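Local coordinates for protein 2-hydroxyisobutyryl-CoA synthetase (Aquincola tertiaricarbonis, PDB 6HE0) that belongs to the ANL superfamily of AMP-binding enzymes and binds coenzyme A next to its C-terminal domain, at residues T375-N380 and S408-L413; I402-E407 and V470-E475. All coordinates share one frame; numbering follows the deposited sequence.

Interaction 1: T375-N380 and S408-L413; sequences TIRGEN and SAMDEL. With COA (coenzyme A), chain D.
Arg377 is bound to Asp411 at both ends: its backbone N gives a nearly straight hydrogen bond (174°) to Asp411 OD2, on that oxygen's anti lone pair, and its NH1 reaches Asp411 O at 2.8 Å. That carbonyl lies in the guanidinium plane, whereas the donor stands above the carbonyl plane. A bend at chi3 (-71°) turns the guanidinium to coenzyme A, where NE and NH2 both grip O5A, NE at 2.8 Å, while O1A lies over one face. Water 1 joins NH1 to Glu412 OE2 and Leu413 N; Glu412 OE1 instead makes a salt bridge with Arg449. The adenine amino group N6A donates to Arg377 O at 3.1 Å, and Met410 CE comes within 3.4 Å of N7A, so both segments meet the base. On the apolar side, Ile376 CD1 lies 3.9 Å from Asp411 CB, and Ile376 crosses Leu413 at about a right angle, CG1 to CG. Ile376 to Glu379 form a type I' turn, the hairpin between strands 374-376 and 379-381. Its tip fits between coenzyme A and the loop entering strand 412-419, with Met410 against helix 222-234 and Ile376 against strand 399-405.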
ATOM      1  N   THR A 375     -21.298   7.414  -4.015  1.00 30.17           N
ATOM      2  CA  THR A 375     -19.892   7.363  -3.651  1.00 29.74           C
ATOM      3  C   THR A 375     -19.529   8.460  -2.619  1.00 31.11           C
ATOM      4  O   THR A 375     -20.043   9.587  -2.699  1.00 29.79           O
ATOM      5  CB  THR A 375     -19.045   7.368  -4.923  1.00 46.06           C
ATOM      6  OG1 THR A 375     -19.545   6.335  -5.788  1.00 48.95           O
ATOM      7  CG2 THR A 375     -17.620   7.031  -4.656  1.00 51.84           C
ATOM      8  N   ILE A 376     -18.677   8.087  -1.609  1.00 26.05           N
ATOM      9  CA  ILE A 376     -18.133   8.963  -0.559  1.00 24.01           C
ATOM     10  C   ILE A 376     -16.640   8.782  -0.575  1.00 27.48           C
ATOM     11  O   ILE A 376     -16.144   7.710  -0.237  1.00 30.32           O
ATOM     12  CB  ILE A 376     -18.741   8.698   0.850  1.00 25.53           C
ATOM     13  CG1 ILE A 376     -20.272   8.980   0.865  1.00 25.77           C
ATOM     14  CG2 ILE A 376     -17.980   9.445   1.982  1.00 21.24           C
ATOM     15  CD1 ILE A 376     -20.757  10.463   0.634  1.00 29.29           C
ATOM     16  N   ARG A 377     -15.923   9.803  -1.023  1.00 21.54           N
ATOM     17  CA  ARG A 377     -14.472   9.798  -1.102  1.00 20.79           C
ATOM     18  C   ARG A 377     -13.934   8.539  -1.810  1.00 27.15           C
ATOM     19  O   ARG A 377     -12.988   7.913  -1.332  1.00 25.78           O
ATOM     20  CB  ARG A 377     -13.847  10.021   0.304  1.00 18.05           C
ATOM     21  CG  ARG A 377     -14.461  11.210   1.033  1.00 17.62           C
ATOM     22  CD  ARG A 377     -13.687  11.634   2.266  1.00 24.66           C
ATOM     23  NE  ARG A 377     -13.833  10.632   3.332  1.00 25.01           N
ATOM     24  CZ  ARG A 377     -14.806  10.611   4.233  1.00 31.70           C
ATOM     25  NH1 ARG A 377     -15.768  11.527   4.205  1.00 26.29           N
ATOM     26  NH2 ARG A 377     -14.838   9.665   5.159  1.00 25.36           N
ATOM     27  N   GLY A 378     -14.535   8.210  -2.963  1.00 26.75           N
ATOM     28  CA  GLY A 378     -14.137   7.077  -3.799  1.00 27.49           C
ATOM     29  C   GLY A 378     -14.667   5.723  -3.349  1.00 32.65           C
ATOM     30  O   GLY A 378     -14.325   4.698  -3.948  1.00 31.55           O
ATOM     31  N   GLU A 379     -15.486   5.702  -2.264  1.00 28.99           N
ATOM     32  CA  GLU A 379     -16.028   4.473  -1.678  1.00 28.57           C
ATOM     33  C   GLU A 379     -17.507   4.360  -1.968  1.00 32.98           C
ATOM     34  O   GLU A 379     -18.261   5.319  -1.753  1.00 32.00           O
ATOM     35  CB  GLU A 379     -15.775   4.449  -0.151  1.00 29.98           C
ATOM     36  CG  GLU A 379     -16.303   3.233   0.605  1.00 42.13           C
ATOM     37  CD  GLU A 379     -15.718   1.886   0.206  1.00 61.09           C
ATOM     38  OE1 GLU A 379     -14.529   1.841  -0.189  1.00 47.50           O
ATOM     39  OE2 GLU A 379     -16.468   0.881   0.243  1.00 53.05           O
ATOM     40  N   ASN A 380     -17.910   3.193  -2.477  1.00 31.06           N
ATOM     41  CA  ASN A 380     -19.305   2.864  -2.797  1.00 31.96           C
ATOM     42  C   ASN A 380     -20.098   2.698  -1.531  1.00 34.16           C
ATOM     43  O   ASN A 380     -19.652   2.023  -0.609  1.00 34.64           O
ATOM     44  CB  ASN A 380     -19.371   1.569  -3.574  1.00 34.51           C
ATOM     45  CG  ASN A 380     -18.918   1.655  -4.988  1.00 65.58           C
ATOM     46  OD1 ASN A 380     -18.929   0.638  -5.679  1.00 74.13           O
ATOM     47  ND2 ASN A 380     -18.588   2.855  -5.477  1.00 50.64           N
ATOM     48  N   SER A 408     -16.356  21.213   1.812  1.00 32.27           N
ATOM     49  CA  SER A 408     -14.920  21.441   1.626  1.00 31.98           C
ATOM     50  C   SER A 408     -14.486  20.625   0.406  1.00 30.26           C
ATOM     51  O   SER A 408     -15.336  20.271  -0.393  1.00 27.81           O
ATOM     52  CB  SER A 408     -14.111  21.141   2.885  1.00 38.02           C
ATOM     53  OG  SER A 408     -14.524  19.911   3.453  1.00 59.72           O
ATOM     54  N   ALA A 409     -13.212  20.317   0.243  1.00 26.93           N
ATOM     55  CA  ALA A 409     -12.766  19.607  -0.967  1.00 24.93           C
ATOM     56  C   ALA A 409     -13.286  18.158  -1.139  1.00 28.09           C
ATOM     57  O   ALA A 409     -13.266  17.621  -2.252  1.00 30.30           O
ATOM     58  CB  ALA A 409     -11.261  19.628  -1.025  1.00 25.47           C
ATOM     59  N   MET A 410     -13.701  17.508  -0.066  1.00 22.37           N
ATOM     60  CA  MET A 410     -14.134  16.121  -0.194  1.00 22.36           C
ATOM     61  C   MET A 410     -15.451  15.865   0.449  1.00 27.45           C
ATOM     62  O   MET A 410     -15.909  16.686   1.249  1.00 26.88           O
ATOM     63  CB  MET A 410     -13.065  15.134   0.298  1.00 24.83           C
ATOM     64  CG  MET A 410     -11.771  15.225  -0.505  1.00 28.88           C
ATOM     65  SD  MET A 410     -10.534  14.061   0.035  1.00 33.56           S
ATOM     66  CE  MET A 410     -11.084  12.619  -0.812  1.00 30.08           C
ATOM     67  N   ASP A 411     -16.097  14.735   0.063  1.00 24.85           N
ATOM     68  CA  ASP A 411     -17.418  14.396   0.569  1.00 25.16           C
ATOM     69  C   ASP A 411     -17.429  14.207   2.053  1.00 28.87           C
ATOM     70  O   ASP A 411     -16.433  13.775   2.653  1.00 25.98           O
ATOM     71  CB  ASP A 411     -17.968  13.104  -0.052  1.00 26.41           C
ATOM     72  CG  ASP A 411     -17.869  13.024  -1.543  1.00 28.63           C
ATOM     73  OD1 ASP A 411     -18.435  13.892  -2.213  1.00 27.36           O
ATOM     74  OD2 ASP A 411     -17.273  12.051  -2.042  1.00 32.47           O
ATOM     75  N   GLU A 412     -18.599  14.508   2.626  1.00 26.88           N
ATOM     76  CA  GLU A 412     -18.954  14.244   4.008  1.00 27.02           C
ATOM     77  C   GLU A 412     -20.280  13.527   3.979  1.00 31.58           C
ATOM     78  O   GLU A 412     -21.208  13.912   3.247  1.00 32.19           O
ATOM     79  CB  GLU A 412     -18.982  15.518   4.871  1.00 28.54           C
ATOM     80  CG  GLU A 412     -17.591  15.952   5.342  1.00 38.68           C
ATOM     81  CD  GLU A 412     -16.816  15.008   6.271  1.00 58.52           C
ATOM     82  OE1 GLU A 412     -15.562  15.055   6.257  1.00 36.36           O
ATOM     83  OE2 GLU A 412     -17.456  14.230   7.019  1.00 37.44           O
ATOM     84  N   LEU A 413     -20.331  12.434   4.703  1.00 27.03           N
ATOM     85  CA  LEU A 413     -21.514  11.625   4.847  1.00 27.68           C
ATOM     86  C   LEU A 413     -22.072  11.938   6.229  1.00 29.03           C
ATOM     87  O   LEU A 413     -21.424  11.619   7.220  1.00 27.12           O
ATOM     88  CB  LEU A 413     -21.129  10.130   4.815  1.00 28.50           C
ATOM     89  CG  LEU A 413     -22.141   9.110   4.260  1.00 32.34           C
ATOM     90  CD1 LEU A 413     -21.784   7.710   4.691  1.00 29.63           C
ATOM     91  CD2 LEU A 413     -23.579   9.439   4.619  1.00 35.98           C
TER
HETATM   92  N1A COA D1003      -7.865   9.401  -1.152  1.00 23.78           N
HETATM   93  C2A COA D1003      -6.822   9.845  -0.443  1.00 24.22           C
HETATM   94  N3A COA D1003      -6.805  10.347   0.798  1.00 25.78           N
HETATM   95  C4A COA D1003      -8.036  10.402   1.317  1.00 23.31           C
HETATM   96  C5A COA D1003      -9.209   9.990   0.706  1.00 25.53           C
HETATM   97  C6A COA D1003      -9.096   9.457  -0.600  1.00 23.88           C
HETATM   98  N6A COA D1003     -10.115   8.967  -1.296  1.00 27.93           N
HETATM   99  N7A COA D1003     -10.300  10.221   1.533  1.00 23.56           N
HETATM  100  C8A COA D1003      -9.772  10.779   2.595  1.00 20.57           C
HETATM  101  N9A COA D1003      -8.408  10.909   2.539  1.00 25.30           N
HETATM  102  C1B COA D1003      -7.526  11.446   3.582  1.00 28.28           C
HETATM  103  C2B COA D1003      -8.047  12.737   4.203  1.00 28.30           C
HETATM  104  O2B COA D1003      -7.800  13.839   3.339  1.00 24.95           O
HETATM  105  C3B COA D1003      -7.374  12.696   5.580  1.00 29.44           C
HETATM  106  O3B COA D1003      -6.001  13.135   5.543  1.00 36.60           O
HETATM  107  P3B COA D1003      -5.533  14.604   5.871  1.00 38.96           P
HETATM  108  O7A COA D1003      -4.184  14.538   6.399  1.00 40.81           O
HETATM  109  O8A COA D1003      -5.634  15.292   4.557  1.00 40.86           O
HETATM  110  O9A COA D1003      -6.542  15.244   6.812  1.00 37.60           O
HETATM  111  C4B COA D1003      -7.315  11.204   5.915  1.00 24.19           C
HETATM  112  O4B COA D1003      -7.413  10.512   4.646  1.00 24.31           O
HETATM  113  C5B COA D1003      -8.398  10.728   6.852  1.00 25.70           C
HETATM  114  O5B COA D1003      -9.657  11.189   6.298  1.00 31.57           O
HETATM  115  P1A COA D1003     -11.088  10.666   6.777  1.00 27.93           P
HETATM  116  O1A COA D1003     -12.199  11.348   6.077  1.00 28.65           O
HETATM  117  O2A COA D1003     -11.274  10.757   8.260  1.00 27.65           O
HETATM  118  O3A COA D1003     -10.949   9.111   6.462  1.00 31.79           O
HETATM  119  P2A COA D1003     -11.733   7.960   5.692  1.00 27.91           P
HETATM  120  O4A COA D1003     -12.779   7.475   6.601  1.00 29.69           O
HETATM  121  O5A COA D1003     -12.306   8.531   4.403  1.00 28.91           O
HETATM  122  O6A COA D1003     -10.603   6.900   5.310  1.00 27.79           O
HETATM  123  CBP COA D1003      -9.443   6.308   3.256  1.00 32.89           C
HETATM  124  CCP COA D1003      -9.597   7.338   4.377  1.00 28.61           C
HETATM  125  CDP COA D1003      -8.466   6.799   2.183  1.00 31.32           C
HETATM  126  CEP COA D1003      -8.885   5.020   3.890  1.00 32.09           C
HETATM  127  CAP COA D1003     -10.848   6.059   2.642  1.00 36.89           C
HETATM  128  OAP COA D1003     -11.481   7.238   2.153  1.00 33.39           O
HETATM  129  C9P COA D1003     -10.901   4.953   1.594  1.00 40.87           C
HETATM  130  O9P COA D1003     -10.682   3.786   1.907  1.00 40.89           O
HETATM  131  N8P COA D1003     -11.192   5.296   0.341  1.00 42.47           N
HETATM  132  C7P COA D1003     -11.179   4.286  -0.707  1.00 46.55           C
HETATM  133  C6P COA D1003     -11.812   4.763  -1.945  1.00 52.69           C
HETATM  134  C5P COA D1003     -10.798   5.067  -3.013  1.00 59.32           C
HETATM  135  O5P COA D1003      -9.923   5.917  -2.842  1.00 58.76           O
HETATM  136  N4P COA D1003     -10.964   4.403  -4.154  1.00 64.72           N
HETATM  137  C3P COA D1003     -10.548   4.915  -5.450  1.00 70.23           C
HETATM  138  C2P COA D1003      -9.151   4.495  -5.859  1.00 74.72           C
HETATM  139  S1P COA D1003      -8.498   6.035  -6.548  1.00 78.98           S
HETATM  140  O   HOH W   1     -17.930  11.661   6.078  1.00 25.71           O

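Interaction 2: I402-E407 and V470-E475; sequences IVITRE and VIDDRE
Ile404 is the centre of this contact, its two branches going to different side chains, CD1 to Val470 and CG2 to Arg474. With CG1 beside the backbone N (chi1 -53°), CD1 extends to Val470 CG1 at 3.5 Å, while CG2 lies over one face of the Arg474 guanidinium, 3.3 Å from NE, toward one side of the group rather than over its middle. Arg474 is held in this position by Asp472: NE and NH1 together hold the carboxylate, NE to OD1 at 3.0 Å and NH1 to OD2 at 2.8 Å. Both oxygens lie close to the guanidinium plane, although the nitrogens approach from outside the carboxylate plane. The remaining nitrogen, NH2, forms a salt bridge with Asp411 and probably a hydrogen bond with the carbonyl of Thr375. Farther along, Arg474 CG packs on Arg406 CB at 3.8 Å; the two guanidinium planes stand 82° apart, and Asp411 probably offsets their like charges by bridging to both. Val470 CG2 also meets Ile402 CD1. The backbones pair through Ile471 N to Ile402 O, Ile404 N to Ile471 O and Asp473 N to Ile404 O; water 2 joins Asp473 O to Arg406 N. This is a parallel strand pair, 470-472 forming an outer strand of the C-terminal domain's mixed sheet.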
ATOM      1  N   ILE A 402     -30.004  10.440   5.544  1.00 32.96           N
ATOM      2  CA  ILE A 402     -28.663  10.534   4.975  1.00 31.16           C
ATOM      3  C   ILE A 402     -28.499  11.847   4.210  1.00 31.30           C
ATOM      4  O   ILE A 402     -29.236  12.109   3.256  1.00 28.03           O
ATOM      5  CB  ILE A 402     -28.355   9.312   4.058  1.00 33.75           C
ATOM      6  CG1 ILE A 402     -28.511   7.972   4.822  1.00 34.90           C
ATOM      7  CG2 ILE A 402     -26.963   9.465   3.370  1.00 30.24           C
ATOM      8  CD1 ILE A 402     -28.405   6.744   3.944  1.00 39.22           C
ATOM      9  N   VAL A 403     -27.494  12.640   4.601  1.00 28.75           N
ATOM     10  CA  VAL A 403     -27.178  13.904   3.933  1.00 28.76           C
ATOM     11  C   VAL A 403     -25.721  13.875   3.434  1.00 33.25           C
ATOM     12  O   VAL A 403     -24.794  13.767   4.239  1.00 32.64           O
ATOM     13  CB  VAL A 403     -27.510  15.155   4.778  1.00 33.33           C
ATOM     14  CG1 VAL A 403     -27.187  16.423   4.000  1.00 32.55           C
ATOM     15  CG2 VAL A 403     -28.992  15.156   5.191  1.00 34.58           C
ATOM     16  N   ILE A 404     -25.548  13.925   2.100  1.00 29.37           N
ATOM     17  CA  ILE A 404     -24.246  13.952   1.431  1.00 27.93           C
ATOM     18  C   ILE A 404     -23.942  15.397   1.052  1.00 32.65           C
ATOM     19  O   ILE A 404     -24.682  15.982   0.265  1.00 31.02           O
ATOM     20  CB  ILE A 404     -24.216  13.074   0.137  1.00 29.69           C
ATOM     21  CG1 ILE A 404     -24.691  11.616   0.378  1.00 30.16           C
ATOM     22  CG2 ILE A 404     -22.835  13.129  -0.474  1.00 26.07           C
ATOM     23  CD1 ILE A 404     -25.334  11.017  -0.834  1.00 35.32           C
ATOM     24  N   THR A 405     -22.794  15.916   1.508  1.00 28.54           N
ATOM     25  CA  THR A 405     -22.341  17.264   1.188  1.00 27.28           C
ATOM     26  C   THR A 405     -20.886  17.225   0.725  1.00 29.10           C
ATOM     27  O   THR A 405     -20.165  16.257   0.956  1.00 28.37           O
ATOM     28  CB  THR A 405     -22.444  18.189   2.442  1.00 34.02           C
ATOM     29  OG1 THR A 405     -21.762  17.563   3.534  1.00 30.07           O
ATOM     30  CG2 THR A 405     -23.877  18.526   2.831  1.00 28.94           C
ATOM     31  N   ARG A 406     -20.452  18.298   0.099  1.00 25.49           N
ATOM     32  CA  ARG A 406     -19.068  18.497  -0.276  1.00 25.61           C
ATOM     33  C   ARG A 406     -18.799  20.004  -0.075  1.00 32.22           C
ATOM     34  O   ARG A 406     -18.532  20.743  -1.023  1.00 30.83           O
ATOM     35  CB  ARG A 406     -18.754  18.009  -1.691  1.00 22.73           C
ATOM     36  CG  ARG A 406     -17.249  18.024  -1.982  1.00 26.08           C
ATOM     37  CD  ARG A 406     -16.931  17.607  -3.398  1.00 27.15           C
ATOM     38  NE  ARG A 406     -17.121  16.172  -3.606  1.00 25.96           N
ATOM     39  CZ  ARG A 406     -16.806  15.532  -4.727  1.00 40.19           C
ATOM     40  NH1 ARG A 406     -16.263  16.189  -5.747  1.00 24.43           N
ATOM     41  NH2 ARG A 406     -17.019  14.230  -4.834  1.00 25.85           N
ATOM     42  N   GLU A 407     -18.934  20.437   1.177  1.00 29.36           N
ATOM     43  CA  GLU A 407     -18.736  21.803   1.608  1.00 31.49           C
ATOM     44  C   GLU A 407     -17.252  22.160   1.503  1.00 36.04           C
ATOM     45  O   GLU A 407     -16.926  23.283   1.142  1.00 37.23           O
ATOM     46  CB  GLU A 407     -19.306  22.005   3.026  1.00 33.58           C
ATOM     47  CG  GLU A 407     -19.340  23.460   3.461  1.00 45.36           C
ATOM     48  CD  GLU A 407     -19.746  23.707   4.903  1.00 66.82           C
ATOM     49  OE1 GLU A 407     -19.229  23.010   5.810  1.00 54.76           O
ATOM     50  OE2 GLU A 407     -20.548  24.643   5.128  1.00 58.84           O
ATOM     51  N   VAL A 470     -32.006   9.377   1.306  1.00 35.25           N
ATOM     52  CA  VAL A 470     -30.795  10.082   0.868  1.00 33.38           C
ATOM     53  C   VAL A 470     -31.055  11.436   0.200  1.00 38.35           C
ATOM     54  O   VAL A 470     -31.872  11.532  -0.698  1.00 40.68           O
ATOM     55  CB  VAL A 470     -29.952   9.159  -0.056  1.00 35.91           C
ATOM     56  CG1 VAL A 470     -28.620   9.793  -0.429  1.00 33.89           C
ATOM     57  CG2 VAL A 470     -29.722   7.799   0.583  1.00 36.44           C
ATOM     58  N   ILE A 471     -30.313  12.452   0.603  1.00 35.01           N
ATOM     59  CA  ILE A 471     -30.325  13.781   0.000  1.00 34.47           C
ATOM     60  C   ILE A 471     -28.882  14.013  -0.474  1.00 35.26           C
ATOM     61  O   ILE A 471     -27.972  14.067   0.364  1.00 34.61           O
ATOM     62  CB  ILE A 471     -30.790  14.880   1.000  1.00 39.05           C
ATOM     63  CG1 ILE A 471     -32.267  14.670   1.510  1.00 42.47           C
ATOM     64  CG2 ILE A 471     -30.582  16.292   0.420  1.00 39.94           C
ATOM     65  CD1 ILE A 471     -33.467  14.803   0.486  1.00 55.43           C
ATOM     66  N   ASP A 472     -28.665  14.087  -1.794  1.00 30.33           N
ATOM     67  CA  ASP A 472     -27.331  14.370  -2.346  1.00 29.71           C
ATOM     68  C   ASP A 472     -27.233  15.895  -2.550  1.00 33.86           C
ATOM     69  O   ASP A 472     -27.775  16.434  -3.520  1.00 35.42           O
ATOM     70  CB  ASP A 472     -27.058  13.583  -3.644  1.00 31.02           C
ATOM     71  CG  ASP A 472     -25.604  13.608  -4.122  1.00 40.55           C
ATOM     72  OD1 ASP A 472     -24.924  14.640  -3.918  1.00 38.58           O
ATOM     73  OD2 ASP A 472     -25.158  12.599  -4.743  1.00 48.73           O
ATOM     74  N   ASP A 473     -26.613  16.590  -1.590  1.00 28.85           N
ATOM     75  CA  ASP A 473     -26.524  18.066  -1.562  1.00 29.15           C
ATOM     76  C   ASP A 473     -25.182  18.598  -2.109  1.00 32.40           C
ATOM     77  O   ASP A 473     -24.664  19.617  -1.622  1.00 34.52           O
ATOM     78  CB  ASP A 473     -26.765  18.545  -0.116  1.00 32.30           C
ATOM     79  CG  ASP A 473     -27.304  19.943  -0.016  1.00 57.96           C
ATOM     80  OD1 ASP A 473     -26.523  20.856   0.335  1.00 58.49           O
ATOM     81  OD2 ASP A 473     -28.514  20.133  -0.290  1.00 75.70           O
ATOM     82  N   ARG A 474     -24.596  17.880  -3.084  1.00 25.48           N
ATOM     83  CA  ARG A 474     -23.308  18.229  -3.683  1.00 24.83           C
ATOM     84  C   ARG A 474     -23.556  19.072  -4.919  1.00 30.77           C
ATOM     85  O   ARG A 474     -24.038  18.559  -5.950  1.00 30.11           O
ATOM     86  CB  ARG A 474     -22.474  16.962  -4.000  1.00 22.39           C
ATOM     87  CG  ARG A 474     -22.000  16.247  -2.724  1.00 26.96           C
ATOM     88  CD  ARG A 474     -21.189  15.022  -3.040  1.00 24.81           C
ATOM     89  NE  ARG A 474     -22.052  13.952  -3.542  1.00 22.49           N
ATOM     90  CZ  ARG A 474     -21.677  12.699  -3.745  1.00 30.48           C
ATOM     91  NH1 ARG A 474     -22.545  11.810  -4.191  1.00 30.31           N
ATOM     92  NH2 ARG A 474     -20.431  12.319  -3.482  1.00 26.03           N
ATOM     93  N   GLU A 475     -23.236  20.380  -4.811  1.00 25.88           N
ATOM     94  CA  GLU A 475     -23.437  21.334  -5.887  1.00 24.27           C
ATOM     95  C   GLU A 475     -22.803  20.892  -7.169  1.00 29.32           C
ATOM     96  O   GLU A 475     -23.357  21.082  -8.256  1.00 29.95           O
ATOM     97  CB  GLU A 475     -22.900  22.704  -5.502  1.00 25.43           C
ATOM     98  CG  GLU A 475     -22.882  23.683  -6.660  1.00 30.82           C
ATOM     99  CD  GLU A 475     -24.215  23.989  -7.317  1.00 44.65           C
ATOM    100  OE1 GLU A 475     -24.196  24.389  -8.502  1.00 45.74           O
ATOM    101  OE2 GLU A 475     -25.272  23.815  -6.666  1.00 46.81           O
TER
HETATM  102  O   HOH W   2     -22.262  20.441  -0.388  1.00 29.70           O

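Interactions 1 and 2 have centres about 9 Å apart and meet directly. Along the chain their segments alternate: 375-380, 402-407, 408-413, 470-475. The middle two are continuous, so strand 399-405 of interaction 2 leads through the loop of interaction 1 into its antiparallel neighbour, strand 412-419, in the same mixed sheet. Arg474 of interaction 2 and Asp411 of interaction 1 are shared by the two contacts; Ile376 CD1 packs on Ile404 CG2, and Leu413 CD2 on Ile402 CG2. The loop that follows outer strand 470-472 is thereby connected, through Arg474 and Asp411, to the hairpin that meets coenzyme A.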